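PDB 5H5O: diguanylate cyclase from Xanthomonas campestris pv. campestris, which binds cyclic GMP through its cyclic nucleotide-binding domain and, as a whole protein, probably converts two GTP molecules into cyclic di-GMP and diphosphate. Local coordinates for residues R19-F30 against G81-E92. Sequence-based numbering, arbitrary orientation.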
# COMPACT_ATOMS: atom_id res chain seq x y z
N ARG A 19 -12.84 15.67 -9.74
CA ARG A 19 -13.33 17.03 -9.91
C ARG A 19 -12.51 18.01 -9.08
O ARG A 19 -11.65 17.62 -8.30
CB ARG A 19 -14.80 17.12 -9.54
CG ARG A 19 -15.11 16.56 -8.18
CD ARG A 19 -16.33 17.24 -7.65
NE ARG A 19 -16.16 18.69 -7.77
CZ ARG A 19 -17.16 19.56 -7.87
NH1 ARG A 19 -18.42 19.13 -7.86
NH2 ARG A 19 -16.89 20.85 -7.97
N MSE A 20 -12.78 19.29 -9.26
CA MSE A 20 -12.00 20.32 -8.58
C MSE A 20 -12.78 20.85 -7.40
O MSE A 20 -14.01 20.86 -7.40
CB MSE A 20 -11.65 21.47 -9.54
CG MSE A 20 -10.94 21.03 -10.82
SE MSE A 20 -9.36 19.94 -10.47
CE MSE A 20 -8.36 21.27 -9.47
N ARG A 21 -12.05 21.32 -6.41
CA ARG A 21 -12.66 21.76 -5.17
C ARG A 21 -11.86 22.95 -4.66
O ARG A 21 -10.64 22.89 -4.54
CB ARG A 21 -12.65 20.61 -4.16
CG ARG A 21 -13.77 20.62 -3.14
CD ARG A 21 -15.15 20.59 -3.78
NE ARG A 21 -15.71 19.25 -3.97
CZ ARG A 21 -16.98 19.03 -4.33
NH1 ARG A 21 -17.80 20.06 -4.51
NH2 ARG A 21 -17.45 17.80 -4.49
N GLU A 22 -12.55 24.05 -4.39
CA GLU A 22 -11.90 25.22 -3.81
C GLU A 22 -12.12 25.19 -2.33
O GLU A 22 -13.18 24.79 -1.86
CB GLU A 22 -12.47 26.51 -4.40
CG GLU A 22 -12.07 26.74 -5.84
CD GLU A 22 -12.84 27.86 -6.50
OE1 GLU A 22 -13.43 28.68 -5.77
OE2 GLU A 22 -12.87 27.90 -7.75
N ILE A 23 -11.11 25.59 -1.57
CA ILE A 23 -11.30 25.64 -0.14
C ILE A 23 -10.61 26.86 0.44
O ILE A 23 -9.45 27.14 0.14
CB ILE A 23 -10.92 24.29 0.55
CG1 ILE A 23 -11.11 24.39 2.06
CG2 ILE A 23 -9.51 23.81 0.16
CD1 ILE A 23 -10.45 23.25 2.82
N ALA A 24 -11.36 27.62 1.22
CA ALA A 24 -10.84 28.89 1.74
C ALA A 24 -9.83 28.68 2.85
O ALA A 24 -9.85 27.66 3.55
CB ALA A 24 -12.00 29.80 2.21
N ALA A 25 -8.94 29.66 3.01
CA ALA A 25 -8.01 29.73 4.13
C ALA A 25 -8.74 29.53 5.46
O ALA A 25 -9.74 30.18 5.73
CB ALA A 25 -7.31 31.07 4.12
N GLY A 26 -8.24 28.60 6.27
CA GLY A 26 -8.83 28.35 7.58
C GLY A 26 -9.91 27.30 7.60
O GLY A 26 -10.28 26.82 8.67
N GLN A 27 -10.42 26.91 6.43
CA GLN A 27 -11.50 25.93 6.38
C GLN A 27 -11.03 24.49 6.55
O GLN A 27 -9.99 24.10 6.03
CB GLN A 27 -12.27 26.05 5.07
CG GLN A 27 -12.85 27.43 4.81
CD GLN A 27 -13.72 27.93 5.95
OE1 GLN A 27 -14.66 27.26 6.37
NE2 GLN A 27 -13.40 29.12 6.45
N ALA A 28 -11.82 23.71 7.26
CA ALA A 28 -11.54 22.29 7.40
C ALA A 28 -12.07 21.55 6.18
O ALA A 28 -13.14 21.88 5.66
CB ALA A 28 -12.17 21.76 8.67
N LEU A 29 -11.30 20.57 5.71
CA LEU A 29 -11.73 19.68 4.65
C LEU A 29 -12.37 18.44 5.28
O LEU A 29 -13.44 17.98 4.86
CB LEU A 29 -10.54 19.28 3.78
CG LEU A 29 -10.83 18.36 2.60
CD1 LEU A 29 -11.72 19.08 1.59
CD2 LEU A 29 -9.51 17.90 1.96
N PHE A 30 -11.69 17.90 6.29
CA PHE A 30 -12.27 16.86 7.12
C PHE A 30 -11.60 16.76 8.50
O PHE A 30 -10.48 17.26 8.70
CB PHE A 30 -12.28 15.49 6.42
CG PHE A 30 -10.93 15.04 5.93
CD1 PHE A 30 -9.97 14.56 6.81
CD2 PHE A 30 -10.64 15.07 4.59
CE1 PHE A 30 -8.75 14.14 6.35
CE2 PHE A 30 -9.43 14.63 4.12
CZ PHE A 30 -8.47 14.17 5.01
N GLY A 81 -6.77 15.25 10.80
CA GLY A 81 -7.64 16.31 10.34
C GLY A 81 -6.94 17.05 9.20
O GLY A 81 -5.71 17.22 9.21
N ALA A 82 -7.72 17.47 8.21
CA ALA A 82 -7.18 18.22 7.07
C ALA A 82 -7.84 19.58 7.00
O ALA A 82 -9.06 19.70 7.14
CB ALA A 82 -7.39 17.43 5.76
N SER A 83 -7.03 20.62 6.78
CA SER A 83 -7.52 21.99 6.76
C SER A 83 -6.64 22.90 5.90
O SER A 83 -5.44 22.65 5.72
CB SER A 83 -7.67 22.55 8.18
OG SER A 83 -6.41 22.93 8.73
N ALA A 84 -7.24 23.93 5.34
CA ALA A 84 -6.53 24.79 4.41
C ALA A 84 -5.77 25.87 5.17
O ALA A 84 -6.35 26.60 5.98
CB ALA A 84 -7.47 25.38 3.36
N SER A 85 -4.48 25.97 4.91
CA SER A 85 -3.65 26.97 5.55
C SER A 85 -3.92 28.32 4.89
O SER A 85 -4.04 29.34 5.54
CB SER A 85 -2.17 26.60 5.40
OG SER A 85 -1.35 27.55 6.03
N VAL A 86 -4.02 28.28 3.56
CA VAL A 86 -4.29 29.45 2.75
C VAL A 86 -5.35 29.00 1.77
O VAL A 86 -5.69 27.82 1.75
CB VAL A 86 -3.04 29.89 2.01
CG1 VAL A 86 -1.97 30.39 3.01
CG2 VAL A 86 -2.48 28.73 1.17
N ASP A 87 -5.89 29.92 0.98
CA ASP A 87 -6.85 29.56 -0.06
C ASP A 87 -6.21 28.46 -0.91
O ASP A 87 -5.10 28.61 -1.39
CB ASP A 87 -7.20 30.76 -0.94
CG ASP A 87 -8.18 31.73 -0.28
OD1 ASP A 87 -8.49 31.60 0.93
OD2 ASP A 87 -8.65 32.64 -0.99
N SER A 88 -6.92 27.36 -1.11
CA SER A 88 -6.31 26.23 -1.79
C SER A 88 -7.24 25.66 -2.83
O SER A 88 -8.45 25.85 -2.78
CB SER A 88 -5.93 25.15 -0.77
OG SER A 88 -4.84 25.57 0.01
N ARG A 89 -6.67 24.94 -3.79
CA ARG A 89 -7.49 24.23 -4.75
C ARG A 89 -7.01 22.79 -4.79
O ARG A 89 -5.80 22.54 -4.71
CB ARG A 89 -7.39 24.84 -6.15
CG ARG A 89 -8.04 26.20 -6.30
CD ARG A 89 -7.73 26.74 -7.68
NE ARG A 89 -8.73 27.70 -8.12
CZ ARG A 89 -8.64 28.40 -9.25
NH1 ARG A 89 -7.58 28.24 -10.03
NH2 ARG A 89 -9.60 29.26 -9.57
N LEU A 90 -7.96 21.87 -4.92
CA LEU A 90 -7.69 20.45 -4.81
C LEU A 90 -8.33 19.68 -5.94
O LEU A 90 -9.39 20.07 -6.44
CB LEU A 90 -8.28 19.91 -3.50
CG LEU A 90 -7.95 20.60 -2.17
CD1 LEU A 90 -8.67 19.92 -1.03
CD2 LEU A 90 -6.47 20.57 -1.91
N ILE A 91 -7.69 18.59 -6.34
CA ILE A 91 -8.40 17.55 -7.09
C ILE A 91 -9.06 16.62 -6.07
O ILE A 91 -8.40 16.11 -5.16
CB ILE A 91 -7.46 16.72 -7.97
CG1 ILE A 91 -6.84 17.59 -9.06
CG2 ILE A 91 -8.21 15.50 -8.57
CD1 ILE A 91 -5.53 17.04 -9.57
N GLU A 92 -10.36 16.43 -6.20
CA GLU A 92 -11.09 15.50 -5.36
C GLU A 92 -11.46 14.26 -6.17
O GLU A 92 -12.15 14.35 -7.19
CB GLU A 92 -12.33 16.17 -4.80
CG GLU A 92 -13.24 15.29 -3.96
CD GLU A 92 -14.46 16.05 -3.47
OE1 GLU A 92 -14.30 17.03 -2.71
OE2 GLU A 92 -15.58 15.67 -3.85
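Leu29 and Leu90 meet tip to tip, CD2 of Leu29 lying 3.7 Å from CD1 of Leu90, inside the beta-roll of a cyclic nucleotide-binding domain of the cupin clan. Two antiparallel strand pairs, their partners far apart in sequence, build this part of the roll: residues 19-23 run against 88-92 in one sheet, and residues 28-30 against 81-84 in the other. Ile23, Leu29, Ala82, Ala84 and Leu90 fill the angle between the sheets; CD1 of Ile23 packs on CB of Ala84, while its CG2 branch lies against CB of Ser88. Further along, CB of Ala82 sits over one face of the Phe30 ring in a CH-pi contact, 3.7 Å from the ring centroid. Phe30 places CG between its backbone N and carbonyl carbon (chi1 55°), which brings the ring over Ala82; the ring also makes a cation-pi contact with Arg78 and touches the bound cyclic GMP, so the corner borders the nucleotide pocket.

The corner itself is a classic beta bulge, in which Leu29 and Phe30 both face Ala82: Ala82 O takes a bond from Leu29 N and a weak one from Phe30 N. Between strands 19-23 and 28-30, a type II turn from Ala24 to Gln27 places Gly26 N on Ala84 O, and Asp87 OD1 receives Ala25 N on its anti side at 2.9 Å.

The polar edge lies toward the start of strand 19-23, beside the end of 88-92. Glu92, extended beyond CG, is gripped side-on by Arg21, whose NH1 lies over the centre of the Arg19 guanidinium. Arg19 points NE and NH2 at the single acceptor Met20 O (residue 20 is selenomethionine), which probably fixes the rotation of its guanidinium. Both carboxylate oxygens are met from above their plane: Arg21 NE reaches Glu92 OE1 at 2.9 Å, and Arg21 NH2 bonds Glu92 OE2 nearly straight, at 171°.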